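Local coordinates for putative cell adhesion protein (Parabacteroides distasonis, PDB 3LIU), which probably serves as a fimbrillin of the FimA/Mfa1 family, a subunit that builds adhesive pili on the bacterial surface, at residues 327-335 against 364-374; 200-208 against 267-278. All blocks are in the same frame, centred on the assembly; numbering follows the deposited sequence.

Interaction 1. Residues 327-335 against 364-374; sequences TKENCYYAI and LTIIGPGSEIP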
# COMPACT_ATOMS: atom_id res chain seq x y z
N THR A 327 24.48 28.17 3.39
CA THR A 327 23.44 27.29 2.85
C THR A 327 24.09 26.17 2.03
O THR A 327 24.89 26.41 1.13
CB THR A 327 22.45 28.05 1.98
OG1 THR A 327 21.85 29.09 2.77
CG2 THR A 327 21.38 27.12 1.38
N LYS A 328 23.76 24.95 2.40
CA LYS A 328 24.09 23.76 1.62
C LYS A 328 22.87 23.45 0.80
O LYS A 328 21.80 23.15 1.34
CB LYS A 328 24.43 22.60 2.53
CG LYS A 328 24.93 21.32 1.73
CD LYS A 328 25.49 20.22 2.66
CE LYS A 328 26.08 19.03 1.89
NZ LYS A 328 26.64 17.96 2.79
N GLU A 329 23.01 23.51 -0.50
CA GLU A 329 21.87 23.24 -1.34
C GLU A 329 21.74 21.76 -1.60
O GLU A 329 22.73 21.05 -1.55
CB GLU A 329 22.02 23.93 -2.67
CG GLU A 329 22.06 25.42 -2.59
CD GLU A 329 21.94 26.01 -3.96
OE1 GLU A 329 21.09 25.56 -4.73
OE2 GLU A 329 22.70 26.90 -4.29
N ASN A 330 20.53 21.32 -1.93
CA ASN A 330 20.30 19.99 -2.47
C ASN A 330 20.83 18.88 -1.57
O ASN A 330 21.50 17.97 -2.04
CB ASN A 330 20.88 19.93 -3.91
CG ASN A 330 20.22 20.93 -4.81
OD1 ASN A 330 18.97 21.04 -4.82
ND2 ASN A 330 21.03 21.73 -5.53
N CYS A 331 20.56 19.04 -0.27
CA CYS A 331 20.83 18.08 0.78
C CYS A 331 19.75 17.02 0.85
O CYS A 331 18.57 17.38 0.84
CB CYS A 331 20.72 18.74 2.15
SG CYS A 331 21.95 19.74 2.56
N TYR A 332 20.14 15.76 1.07
CA TYR A 332 19.20 14.66 1.26
C TYR A 332 19.17 14.13 2.70
O TYR A 332 20.20 14.04 3.41
CB TYR A 332 19.54 13.47 0.35
CG TYR A 332 19.41 13.72 -1.10
CD1 TYR A 332 18.21 13.53 -1.76
CD2 TYR A 332 20.52 14.15 -1.85
CE1 TYR A 332 18.10 13.75 -3.11
CE2 TYR A 332 20.40 14.40 -3.21
CZ TYR A 332 19.19 14.19 -3.84
OH TYR A 332 19.04 14.44 -5.20
N TYR A 333 17.97 13.71 3.07
CA TYR A 333 17.67 13.10 4.36
C TYR A 333 16.72 11.91 4.11
O TYR A 333 15.59 12.09 3.56
CB TYR A 333 17.01 14.10 5.29
CG TYR A 333 17.78 15.38 5.50
CD1 TYR A 333 17.67 16.43 4.62
CD2 TYR A 333 18.64 15.54 6.60
CE1 TYR A 333 18.36 17.63 4.80
CE2 TYR A 333 19.35 16.71 6.80
CZ TYR A 333 19.18 17.78 5.89
OH TYR A 333 19.86 18.95 6.05
N ALA A 334 17.18 10.71 4.45
CA ALA A 334 16.43 9.48 4.22
C ALA A 334 15.93 8.85 5.51
O ALA A 334 16.69 8.80 6.48
CB ALA A 334 17.32 8.47 3.45
N ILE A 335 14.73 8.30 5.46
CA ILE A 335 14.00 7.72 6.60
C ILE A 335 13.45 6.36 6.24
O ILE A 335 12.66 6.24 5.32
CB ILE A 335 12.75 8.64 6.89
CG1 ILE A 335 13.22 9.98 7.43
CG2 ILE A 335 11.74 8.03 7.81
CD1 ILE A 335 14.38 9.87 8.34
N LEU A 364 9.53 15.41 9.99
CA LEU A 364 10.97 15.45 10.12
C LEU A 364 11.48 16.65 10.89
O LEU A 364 10.94 17.76 10.75
CB LEU A 364 11.60 15.44 8.72
CG LEU A 364 11.28 14.21 7.89
CD1 LEU A 364 12.11 14.25 6.56
CD2 LEU A 364 11.54 12.95 8.70
N THR A 365 12.48 16.43 11.73
CA THR A 365 13.18 17.54 12.39
C THR A 365 14.60 17.48 11.84
O THR A 365 15.33 16.53 12.11
CB THR A 365 13.22 17.41 13.92
OG1 THR A 365 11.88 17.43 14.43
CG2 THR A 365 14.02 18.57 14.58
N ILE A 366 14.97 18.48 11.05
CA ILE A 366 16.29 18.53 10.45
C ILE A 366 17.23 19.31 11.37
O ILE A 366 16.93 20.44 11.73
CB ILE A 366 16.20 19.15 9.05
CG1 ILE A 366 15.43 18.17 8.15
CG2 ILE A 366 17.60 19.49 8.50
CD1 ILE A 366 14.80 18.79 7.05
N ILE A 367 18.34 18.69 11.76
CA ILE A 367 19.23 19.27 12.77
C ILE A 367 20.68 19.51 12.30
O ILE A 367 21.57 19.77 13.10
CB ILE A 367 19.22 18.42 14.08
CG1 ILE A 367 19.86 17.04 13.85
CG2 ILE A 367 17.75 18.28 14.61
CD1 ILE A 367 20.28 16.36 15.16
N GLY A 368 20.90 19.45 10.99
CA GLY A 368 22.24 19.62 10.44
C GLY A 368 22.19 19.39 8.95
O GLY A 368 21.10 19.10 8.42
N PRO A 369 23.33 19.54 8.26
CA PRO A 369 23.35 19.39 6.82
C PRO A 369 23.13 17.92 6.45
O PRO A 369 23.60 17.02 7.15
CB PRO A 369 24.76 19.82 6.42
CG PRO A 369 25.42 20.33 7.66
CD PRO A 369 24.69 19.71 8.79
N GLY A 370 22.43 17.71 5.36
CA GLY A 370 22.20 16.40 4.83
C GLY A 370 23.34 15.97 3.95
O GLY A 370 24.40 16.59 3.93
N SER A 371 23.11 14.89 3.23
CA SER A 371 24.10 14.32 2.33
C SER A 371 23.89 14.87 0.96
O SER A 371 22.75 15.09 0.54
CB SER A 371 23.96 12.79 2.26
OG SER A 371 24.85 12.23 1.30
N GLU A 372 24.98 15.01 0.21
CA GLU A 372 24.88 15.43 -1.18
C GLU A 372 24.34 14.28 -2.03
O GLU A 372 23.91 14.52 -3.14
CB GLU A 372 26.21 16.03 -1.71
CG GLU A 372 26.58 17.30 -0.94
CD GLU A 372 27.82 18.08 -1.47
OE1 GLU A 372 28.70 17.43 -2.07
OE2 GLU A 372 27.91 19.33 -1.24
N ILE A 373 24.28 13.06 -1.49
CA ILE A 373 23.83 11.90 -2.25
C ILE A 373 22.69 11.18 -1.48
O ILE A 373 22.59 11.27 -0.23
CB ILE A 373 25.02 11.00 -2.67
CG1 ILE A 373 25.69 10.33 -1.45
CG2 ILE A 373 26.13 11.86 -3.46
CD1 ILE A 373 26.84 9.38 -1.83
N PRO A 374 21.77 10.53 -2.22
CA PRO A 374 20.56 10.05 -1.58
C PRO A 374 20.70 8.79 -0.76
O PRO A 374 19.97 8.62 0.21
CB PRO A 374 19.61 9.82 -2.77
CG PRO A 374 20.54 9.57 -3.95
CD PRO A 374 21.65 10.53 -3.69
O HOH W 1 25.46 21.27 -2.25
O HOH W 2 23.00 16.85 -3.83

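Interaction 2. Residues 200-208 against 267-278; sequences LKEVFIASA and LAKKHVENDPAL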
# COMPACT_ATOMS: atom_id res chain seq x y z
N LEU A 200 12.26 22.89 1.56
CA LEU A 200 11.98 21.64 0.90
C LEU A 200 11.89 21.79 -0.63
O LEU A 200 11.17 22.64 -1.10
CB LEU A 200 10.67 21.06 1.45
CG LEU A 200 10.28 19.70 0.87
CD1 LEU A 200 11.27 18.60 1.39
CD2 LEU A 200 8.82 19.40 1.24
N LYS A 201 12.62 20.95 -1.37
CA LYS A 201 12.58 20.96 -2.86
C LYS A 201 11.91 19.74 -3.47
O LYS A 201 11.23 19.85 -4.48
CB LYS A 201 13.98 21.07 -3.43
CG LYS A 201 14.61 22.48 -3.32
CD LYS A 201 15.95 22.52 -4.11
CE LYS A 201 16.47 23.95 -4.37
NZ LYS A 201 18.00 24.07 -4.18
N GLU A 202 12.09 18.57 -2.84
CA GLU A 202 11.59 17.31 -3.41
C GLU A 202 11.34 16.27 -2.30
O GLU A 202 12.02 16.25 -1.27
CB GLU A 202 12.61 16.75 -4.43
CG GLU A 202 12.19 15.46 -5.18
CD GLU A 202 11.47 15.73 -6.50
OE1 GLU A 202 11.31 16.91 -6.86
OE2 GLU A 202 11.07 14.77 -7.20
N VAL A 203 10.35 15.41 -2.53
CA VAL A 203 10.12 14.25 -1.71
C VAL A 203 10.02 13.03 -2.62
O VAL A 203 9.42 13.10 -3.70
CB VAL A 203 8.81 14.40 -0.90
CG1 VAL A 203 8.63 13.24 0.06
CG2 VAL A 203 8.80 15.75 -0.13
N PHE A 204 10.65 11.92 -2.25
CA PHE A 204 10.48 10.69 -3.03
C PHE A 204 10.59 9.43 -2.21
O PHE A 204 11.06 9.45 -1.06
CB PHE A 204 11.39 10.67 -4.30
CG PHE A 204 12.86 10.35 -4.05
CD1 PHE A 204 13.71 11.30 -3.54
CD2 PHE A 204 13.38 9.10 -4.36
CE1 PHE A 204 15.06 11.03 -3.33
CE2 PHE A 204 14.73 8.81 -4.16
CZ PHE A 204 15.58 9.78 -3.66
N ILE A 205 10.13 8.33 -2.80
CA ILE A 205 10.12 7.04 -2.14
C ILE A 205 11.09 6.09 -2.84
O ILE A 205 11.17 6.11 -4.08
CB ILE A 205 8.71 6.40 -2.19
CG1 ILE A 205 7.67 7.33 -1.57
CG2 ILE A 205 8.71 4.98 -1.52
CD1 ILE A 205 7.92 7.76 -0.12
N ALA A 206 11.82 5.29 -2.06
CA ALA A 206 12.75 4.28 -2.63
C ALA A 206 12.43 2.92 -2.02
O ALA A 206 11.91 2.85 -0.92
CB ALA A 206 14.23 4.66 -2.35
N SER A 207 12.75 1.83 -2.71
CA SER A 207 12.41 0.49 -2.23
C SER A 207 10.95 0.28 -1.86
O SER A 207 10.65 -0.37 -0.86
CB SER A 207 13.31 0.06 -1.05
OG SER A 207 14.67 0.08 -1.46
N ALA A 208 10.05 0.78 -2.71
CA ALA A 208 8.62 0.45 -2.64
C ALA A 208 8.46 -0.91 -3.30
O ALA A 208 8.88 -1.08 -4.45
CB ALA A 208 7.79 1.52 -3.41
N LEU A 267 6.11 8.04 -7.67
CA LEU A 267 6.83 7.99 -6.39
C LEU A 267 7.83 9.13 -6.14
O LEU A 267 8.67 9.02 -5.25
CB LEU A 267 7.54 6.63 -6.25
CG LEU A 267 6.60 5.43 -6.21
CD1 LEU A 267 7.42 4.14 -6.01
CD2 LEU A 267 5.54 5.60 -5.10
N ALA A 268 7.74 10.21 -6.93
CA ALA A 268 8.47 11.47 -6.64
C ALA A 268 7.56 12.68 -6.77
O ALA A 268 6.63 12.70 -7.60
CB ALA A 268 9.70 11.63 -7.57
N LYS A 269 7.79 13.68 -5.93
CA LYS A 269 7.04 14.92 -6.01
C LYS A 269 7.94 16.10 -5.70
O LYS A 269 8.57 16.18 -4.62
CB LYS A 269 5.90 14.93 -5.01
CG LYS A 269 4.99 16.14 -5.06
CD LYS A 269 3.79 15.93 -5.96
CE LYS A 269 2.89 17.17 -6.01
NZ LYS A 269 3.35 18.15 -7.03
N LYS A 270 7.98 17.02 -6.65
CA LYS A 270 8.60 18.33 -6.47
C LYS A 270 7.72 19.21 -5.56
O LYS A 270 6.51 19.17 -5.67
CB LYS A 270 8.79 18.96 -7.85
CG LYS A 270 9.50 20.31 -7.86
CD LYS A 270 9.83 20.76 -9.30
CE LYS A 270 10.71 22.02 -9.31
NZ LYS A 270 11.66 22.05 -10.47
N HIS A 271 8.34 19.98 -4.67
CA HIS A 271 7.64 20.93 -3.80
C HIS A 271 7.65 22.32 -4.42
O HIS A 271 8.69 22.89 -4.62
CB HIS A 271 8.31 21.01 -2.41
CG HIS A 271 7.54 21.83 -1.41
ND1 HIS A 271 6.28 21.48 -0.97
CD2 HIS A 271 7.87 22.95 -0.72
CE1 HIS A 271 5.86 22.35 -0.08
NE2 HIS A 271 6.81 23.25 0.11
N VAL A 272 6.48 22.83 -4.75
CA VAL A 272 6.31 24.22 -5.24
C VAL A 272 5.09 24.84 -4.54
O VAL A 272 4.10 24.14 -4.31
CB VAL A 272 6.18 24.28 -6.80
CG1 VAL A 272 7.48 23.81 -7.46
CG2 VAL A 272 4.99 23.46 -7.30
N GLU A 273 5.19 26.12 -4.16
CA GLU A 273 4.17 26.82 -3.34
C GLU A 273 2.73 26.44 -3.74
O GLU A 273 1.88 26.16 -2.90
CB GLU A 273 4.33 28.34 -3.42
N ASN A 274 2.49 26.44 -5.04
CA ASN A 274 1.19 26.13 -5.59
C ASN A 274 0.81 24.66 -5.51
O ASN A 274 -0.37 24.35 -5.36
CB ASN A 274 1.13 26.59 -7.04
CG ASN A 274 2.40 26.25 -7.79
OD1 ASN A 274 3.51 26.55 -7.32
ND2 ASN A 274 2.26 25.62 -8.95
N ASP A 275 1.78 23.75 -5.65
CA ASP A 275 1.54 22.29 -5.74
C ASP A 275 2.54 21.56 -4.84
O ASP A 275 3.53 21.01 -5.33
CB ASP A 275 1.68 21.80 -7.20
CG ASP A 275 1.26 20.34 -7.39
OD1 ASP A 275 0.60 19.77 -6.49
OD2 ASP A 275 1.59 19.76 -8.44
N PRO A 276 2.27 21.56 -3.52
CA PRO A 276 3.26 21.14 -2.53
C PRO A 276 3.51 19.64 -2.48
O PRO A 276 2.66 18.86 -2.86
CB PRO A 276 2.66 21.62 -1.19
CG PRO A 276 1.19 21.73 -1.43
CD PRO A 276 0.96 21.86 -2.90
N ALA A 277 4.71 19.29 -2.01
CA ALA A 277 5.12 17.93 -1.74
C ALA A 277 4.64 17.52 -0.35
O ALA A 277 4.44 16.34 -0.06
CB ALA A 277 6.64 17.81 -1.85
N LEU A 278 4.47 18.51 0.52
CA LEU A 278 3.91 18.30 1.86
C LEU A 278 2.48 17.79 1.80
O LEU A 278 1.65 18.32 1.08
CB LEU A 278 3.93 19.61 2.65
CG LEU A 278 5.21 20.03 3.34
CD1 LEU A 278 4.92 21.29 4.14
CD2 LEU A 278 5.73 18.92 4.24
O HOH W 3 11.48 22.63 -5.99

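Interaction 1. Residues 327-335 against 364-374
Tyr-333 lays its ring into a hollow of the 364-374 segment, with Ile-366 CG1 over the centre of one face, 4.2 Å from the ring centroid, and Gly-370 CA against the opposite face. Its hydroxyl donates from OH to Gly-368 O at 2.7 Å, in the carbonyl plane and on a lone pair. The bare CA of Gly-370 lets the backbone lie close to the Tyr-333 ring and to Tyr-332 O. The backbones pair at a single antiparallel bridge, Tyr-332 N to Ser-371 O at 2.7 Å and Ser-371 N to Tyr-332 O at 3.0 Å. Pro-374 then sets CB over one face of the Tyr-332 ring, offset toward the rim, both side chains pointing the same way. Lys-328, with CG anti to the backbone N (chi1 -174°) and extended beyond, crosses Pro-369 at about a right angle, rests CE on Glu-372 CG at 3.4 Å and ends in a bond from NZ to Gly-370 O, 2.9 Å. Ile-335 CG1 slides past Leu-364 CD2 at 3.6 Å. Strand 326-336 hydrogen-bonds along strand 308-319, with a G1 bulge at Asn-330 and Cys-331 opposite Gly-313, while Val-383 of strand 383-391 packs against Tyr-333 and Ile-335.

Interaction 2. Residues 200-208 against 267-278
Strands 200-206 and 268-270 run antiparallel, their axes 4.7 Å apart at 174°, and are joined by both bonds of the Val-203/Lys-269 hydrogen-bonded pair, with His-271 N to Lys-201 O and Ile-205 N to Leu-267 O beyond it. Past the strand end, His-271 turns its ring under Leu-200, whose CD2 sits over one face, offset toward the rim and 4.0 Å from the ring centroid. The two side chains cross at about a right angle. In the plane of the same ring, Ala-277 N donates to His-271 ND1 at 2.9 Å, which ties the returning chain to the residue just beyond the strand after the type I turn from Val-272 to Asp-275. Replacing His-271 with an alanine would probably leave Ala-277 N without this acceptor and open a gap beneath Leu-200 CD2. Ala-277 CB also presses on Val-203 CG2 at 3.4 Å, tighter than usual for two carbons. On the other face of the pair, Glu-202 bends at chi2 (91°) and lies across the neighbouring strand, bringing OE2 to Ala-268 CB at 3.4 Å and OE1 close to Lys-270 CA. Phe-204 and Ala-268 meet there through their CB atoms. On the Val-203 face, Lys-269 bends at chi2 and chi4 to a salt bridge in its own segment: NZ meets Asp-275 OD2 at 2.8 Å from above the carboxylate plane, joining the strand to the far end of the turn. Strand 268-270 thus lies along one edge of strand 193-213, whose other edge pairs with strand 308-319 and carries a classic bulge at Lys-201 and Glu-202 opposite Lys-312; Leu-180 of strand 172-185 packs against Leu-200, Val-203 and Leu-278, and Phe-282 of strand 282-284 against Val-203, Ile-205 and Lys-269.

Interactions 1 and 2 have centres about 14 Å apart. Along the chain they come in series: the 200-208/267-278 pair is complete before residue 327 is reached. Both reach one mixed sheet, in which strand 308-319 pairs with strand 193-213 and with strand 326-336. They also touch directly: Lys-201 NZ, in a salt bridge with Asp-314, also reaches Asn-330 OD1, with a longer, weak ion pair to Glu-329, and Phe-204 packs against Tyr-332 and Pro-374. Interaction 2 pairs strands within that sheet, whereas strand 358-366 belongs to the other large set of strands, so interaction 1 joins the two sets in this presumed pilus subunit.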